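Local structure of cell division control protein 73 (Saccharomyces cerevisiae, 3V46) at residues T76-D86 with F100-P108. The protein is a subunit of the PAF1 complex, which acts in transcription initiation and elongation, and promotes association of that complex with chromatin through its C-terminal Ras-like domain. Residues are numbered along the deposited sequence; the frame is centred on the assembly and turned at random.
Sequences TRMFTKPEYWD and FNNYQWNSP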
loop_
_atom_site.group_PDB
_atom_site.type_symbol
_atom_site.label_atom_id
_atom_site.label_comp_id
_atom_site.label_asym_id
_atom_site.label_seq_id
_atom_site.Cartn_x
_atom_site.Cartn_y
_atom_site.Cartn_z
ATOM N N THR A 76 10.320 6.369 5.996
ATOM C CA THR A 76 11.400 6.090 5.054
ATOM C C THR A 76 12.773 6.070 5.712
ATOM O O THR A 76 13.783 6.299 5.044
ATOM C CB THR A 76 11.413 7.106 3.891
ATOM O OG1 THR A 76 11.551 8.429 4.409
ATOM C CG2 THR A 76 10.125 7.016 3.074
ATOM N N ARG A 77 12.819 5.785 7.012
ATOM C CA ARG A 77 14.091 5.749 7.730
ATOM C C ARG A 77 15.024 4.637 7.226
ATOM O O ARG A 77 16.242 4.757 7.321
ATOM C CB ARG A 77 13.851 5.590 9.236
ATOM C CG ARG A 77 13.050 6.733 9.859
ATOM C CD ARG A 77 12.993 6.633 11.389
ATOM N NE ARG A 77 12.340 5.403 11.842
ATOM C CZ ARG A 77 11.025 5.267 12.006
ATOM N NH1 ARG A 77 10.519 4.111 12.414
ATOM N NH2 ARG A 77 10.214 6.288 11.760
ATOM N N MET A 78 14.454 3.563 6.694
ATOM C CA MET A 78 15.242 2.422 6.230
ATOM C C MET A 78 15.981 2.725 4.934
ATOM O O MET A 78 16.825 1.943 4.511
ATOM C CB MET A 78 14.346 1.196 6.005
ATOM C CG MET A 78 13.481 1.266 4.745
ATOM S SD MET A 78 12.579 -0.266 4.421
ATOM C CE MET A 78 13.871 -1.317 3.765
ATOM N N PHE A 79 15.657 3.849 4.305
ATOM C CA PHE A 79 16.161 4.152 2.970
ATOM C C PHE A 79 17.499 4.868 3.051
ATOM O O PHE A 79 17.609 6.051 2.734
ATOM C CB PHE A 79 15.137 4.985 2.200
ATOM C CG PHE A 79 13.902 4.217 1.823
ATOM C CD1 PHE A 79 12.883 4.025 2.731
ATOM C CD2 PHE A 79 13.772 3.676 0.560
ATOM C CE1 PHE A 79 11.754 3.313 2.377
ATOM C CE2 PHE A 79 12.653 2.970 0.210
ATOM C CZ PHE A 79 11.647 2.787 1.121
ATOM N N THR A 80 18.515 4.122 3.463
ATOM C CA THR A 80 19.838 4.683 3.710
ATOM C C THR A 80 20.709 4.655 2.461
ATOM O O THR A 80 21.799 5.238 2.436
ATOM C CB THR A 80 20.529 3.935 4.854
ATOM O OG1 THR A 80 20.509 2.526 4.592
ATOM C CG2 THR A 80 19.801 4.205 6.155
ATOM N N LYS A 81 20.236 3.972 1.427
ATOM C CA LYS A 81 20.872 4.033 0.115
ATOM C C LYS A 81 19.780 4.146 -0.933
ATOM O O LYS A 81 18.707 3.582 -0.768
ATOM C CB LYS A 81 21.744 2.806 -0.135
ATOM C CG LYS A 81 21.065 1.479 0.141
ATOM C CD LYS A 81 22.032 0.315 -0.024
ATOM C CE LYS A 81 23.224 0.436 0.915
ATOM N NZ LYS A 81 24.188 -0.696 0.764
ATOM N N PRO A 82 20.046 4.892 -2.010
ATOM C CA PRO A 82 19.026 5.149 -3.028
ATOM C C PRO A 82 18.437 3.861 -3.597
ATOM O O PRO A 82 17.272 3.837 -4.007
ATOM C CB PRO A 82 19.796 5.916 -4.109
ATOM C CG PRO A 82 20.950 6.531 -3.388
ATOM C CD PRO A 82 21.329 5.541 -2.334
ATOM N N GLU A 83 19.216 2.787 -3.603
ATOM C CA GLU A 83 18.741 1.553 -4.231
ATOM C C GLU A 83 17.538 0.934 -3.504
ATOM O O GLU A 83 16.800 0.143 -4.093
ATOM C CB GLU A 83 19.878 0.538 -4.418
ATOM C CG GLU A 83 20.760 0.284 -3.202
ATOM C CD GLU A 83 21.902 -0.675 -3.518
ATOM O OE1 GLU A 83 21.980 -1.144 -4.675
ATOM O OE2 GLU A 83 22.721 -0.966 -2.619
ATOM N N TYR A 84 17.326 1.303 -2.240
ATOM C CA TYR A 84 16.127 0.883 -1.527
ATOM C C TYR A 84 14.897 1.375 -2.280
ATOM O O TYR A 84 13.863 0.716 -2.305
ATOM C CB TYR A 84 16.090 1.446 -0.100
ATOM C CG TYR A 84 16.835 0.634 0.935
ATOM C CD1 TYR A 84 16.221 -0.422 1.590
ATOM C CD2 TYR A 84 18.143 0.943 1.279
ATOM C CE1 TYR A 84 16.894 -1.162 2.545
ATOM C CE2 TYR A 84 18.825 0.207 2.229
ATOM C CZ TYR A 84 18.194 -0.842 2.861
ATOM O OH TYR A 84 18.865 -1.574 3.813
ATOM N N TRP A 85 15.003 2.547 -2.889
ATOM C CA TRP A 85 13.862 3.115 -3.597
ATOM C C TRP A 85 13.440 2.280 -4.801
ATOM O O TRP A 85 12.267 2.278 -5.166
ATOM C CB TRP A 85 14.147 4.558 -4.010
ATOM C CG TRP A 85 14.011 5.458 -2.849
ATOM C CD1 TRP A 85 15.012 6.027 -2.113
ATOM C CD2 TRP A 85 12.782 5.855 -2.237
ATOM N NE1 TRP A 85 14.474 6.769 -1.086
ATOM C CE2 TRP A 85 13.107 6.679 -1.144
ATOM C CE3 TRP A 85 11.438 5.602 -2.518
ATOM C CZ2 TRP A 85 12.136 7.240 -0.324
ATOM C CZ3 TRP A 85 10.477 6.162 -1.703
ATOM C CH2 TRP A 85 10.831 6.981 -0.628
ATOM N N ASP A 86 14.380 1.564 -5.407
ATOM C CA ASP A 86 14.058 0.717 -6.553
ATOM C C ASP A 86 13.207 -0.472 -6.137
ATOM O O ASP A 86 12.604 -1.132 -6.991
ATOM C CB ASP A 86 15.326 0.195 -7.228
ATOM C CG ASP A 86 16.159 1.290 -7.843
ATOM O OD1 ASP A 86 15.577 2.286 -8.315
ATOM O OD2 ASP A 86 17.408 1.148 -7.865
ATOM N N PHE A 100 5.031 12.941 -0.347
ATOM C CA PHE A 100 6.136 12.485 -1.195
ATOM C C PHE A 100 7.391 13.363 -1.132
ATOM O O PHE A 100 8.350 13.117 -1.858
ATOM C CB PHE A 100 5.647 12.376 -2.646
ATOM C CG PHE A 100 4.229 11.890 -2.757
ATOM C CD1 PHE A 100 3.893 10.607 -2.360
ATOM C CD2 PHE A 100 3.228 12.716 -3.240
ATOM C CE1 PHE A 100 2.593 10.162 -2.434
ATOM C CE2 PHE A 100 1.926 12.260 -3.324
ATOM C CZ PHE A 100 1.611 10.984 -2.910
ATOM N N ASN A 101 7.410 14.356 -0.254
ATOM C CA ASN A 101 8.476 15.358 -0.299
ATOM C C ASN A 101 9.893 14.792 -0.157
ATOM O O ASN A 101 10.828 15.285 -0.791
ATOM C CB ASN A 101 8.247 16.449 0.746
ATOM C CG ASN A 101 9.333 17.505 0.712
ATOM O OD1 ASN A 101 10.184 17.572 1.603
ATOM N ND2 ASN A 101 9.327 18.323 -0.337
ATOM N N ASN A 102 10.057 13.764 0.667
ATOM C CA ASN A 102 11.375 13.169 0.897
ATOM C C ASN A 102 11.579 11.856 0.136
ATOM O O ASN A 102 12.529 11.116 0.389
ATOM C CB ASN A 102 11.595 12.953 2.397
ATOM C CG ASN A 102 12.847 12.151 2.698
ATOM O OD1 ASN A 102 13.958 12.689 2.718
ATOM N ND2 ASN A 102 12.674 10.853 2.934
ATOM N N TYR A 103 10.689 11.572 -0.805
ATOM C CA TYR A 103 10.812 10.372 -1.620
ATOM C C TYR A 103 11.847 10.614 -2.729
ATOM O O TYR A 103 12.105 11.756 -3.105
ATOM C CB TYR A 103 9.461 10.012 -2.253
ATOM C CG TYR A 103 8.402 9.402 -1.334
ATOM C CD1 TYR A 103 8.492 9.471 0.047
ATOM C CD2 TYR A 103 7.309 8.745 -1.877
ATOM C CE1 TYR A 103 7.507 8.907 0.863
ATOM C CE2 TYR A 103 6.330 8.180 -1.082
ATOM C CZ TYR A 103 6.426 8.258 0.286
ATOM O OH TYR A 103 5.430 7.670 1.055
ATOM N N GLN A 104 12.422 9.543 -3.269
ATOM C CA GLN A 104 13.399 9.673 -4.347
ATOM C C GLN A 104 12.782 10.439 -5.507
ATOM O O GLN A 104 13.423 11.314 -6.103
ATOM C CB GLN A 104 13.845 8.297 -4.836
ATOM C CG GLN A 104 14.905 8.347 -5.903
ATOM C CD GLN A 104 16.182 8.986 -5.404
ATOM O OE1 GLN A 104 16.566 8.811 -4.248
ATOM N NE2 GLN A 104 16.844 9.735 -6.274
ATOM N N TRP A 105 11.542 10.082 -5.834
ATOM C CA TRP A 105 10.775 10.770 -6.863
ATOM C C TRP A 105 9.647 11.496 -6.149
ATOM O O TRP A 105 8.690 10.868 -5.670
ATOM C CB TRP A 105 10.244 9.768 -7.903
ATOM C CG TRP A 105 11.326 8.870 -8.400
ATOM C CD1 TRP A 105 12.283 9.175 -9.325
ATOM C CD2 TRP A 105 11.594 7.528 -7.973
ATOM N NE1 TRP A 105 13.129 8.108 -9.502
ATOM C CE2 TRP A 105 12.724 7.080 -8.689
ATOM C CE3 TRP A 105 10.981 6.657 -7.063
ATOM C CZ2 TRP A 105 13.257 5.804 -8.523
ATOM C CZ3 TRP A 105 11.510 5.393 -6.901
ATOM C CH2 TRP A 105 12.641 4.979 -7.625
ATOM N N ASN A 106 9.774 12.815 -6.016
ATOM C CA ASN A 106 8.909 13.534 -5.079
ATOM C C ASN A 106 7.693 14.234 -5.689
ATOM O O ASN A 106 6.932 14.892 -4.980
ATOM C CB ASN A 106 9.725 14.524 -4.241
ATOM C CG ASN A 106 10.365 15.617 -5.078
ATOM O OD1 ASN A 106 10.070 15.769 -6.261
ATOM N ND2 ASN A 106 11.237 16.400 -4.452
ATOM N N SER A 107 7.503 14.093 -6.992
ATOM C CA SER A 107 6.291 14.599 -7.622
ATOM C C SER A 107 5.404 13.419 -7.994
ATOM O O SER A 107 5.898 12.393 -8.468
ATOM C CB SER A 107 6.610 15.437 -8.863
ATOM O OG SER A 107 6.992 14.615 -9.952
ATOM N N PRO A 108 4.092 13.554 -7.766
ATOM C CA PRO A 108 3.188 12.421 -8.009
ATOM C C PRO A 108 3.241 11.924 -9.448
ATOM O O PRO A 108 3.167 10.723 -9.686
ATOM C CB PRO A 108 1.801 12.996 -7.702
ATOM C CG PRO A 108 2.050 14.177 -6.825
ATOM C CD PRO A 108 3.398 14.712 -7.178
#
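Trp85 lies between Gln104 and Phe79, and this sandwich shows how two loops of a Ras-like fold, here the non-GTP-binding C-terminal domain of Cdc73, can be joined largely around one indole. From the loop 100-108, CB of Gln104 makes a CH-pi contact over the five-membered ring, 3.6 Å from its centroid and 18° off the normal, while the backbone N of Gln104 lies above the same face. Phe79 CD2, from within 76-86, lies over the opposite face, toward its rim. At the far end of the indole, CH2 of Trp85 reaches CD1 of Tyr103 at 3.5 Å; the two rings meet obliquely, with planes 44° apart. With CG anti to the carbonyl carbon (chi1 -77°), the Trp85 ring extends away from its own carbonyl O, which meets the edge of the Trp105 ring, 3.6 Å from CZ3. Cutting the indole back to an alanine is likely to open a gap between Phe79 and Gln104 and to leave one face of the Tyr103 ring without its aromatic neighbour. The second shell sets these groups: a backbone hydrogen bond from Trp85 N to Pro82 O braces the helically wound backbone that carries the indole, Leu18 of the central strand 16-18 touches Phe79, Trp85 and Tyr103, and Gln99 hydrogen-bonds the Tyr103 hydroxyl. Across the other side of the tyrosine, Phe100 CA sits 3.8 Å above the ring plane, and CE1 of Tyr103 lies 3.9 Å from the methyl CG2 of Thr76.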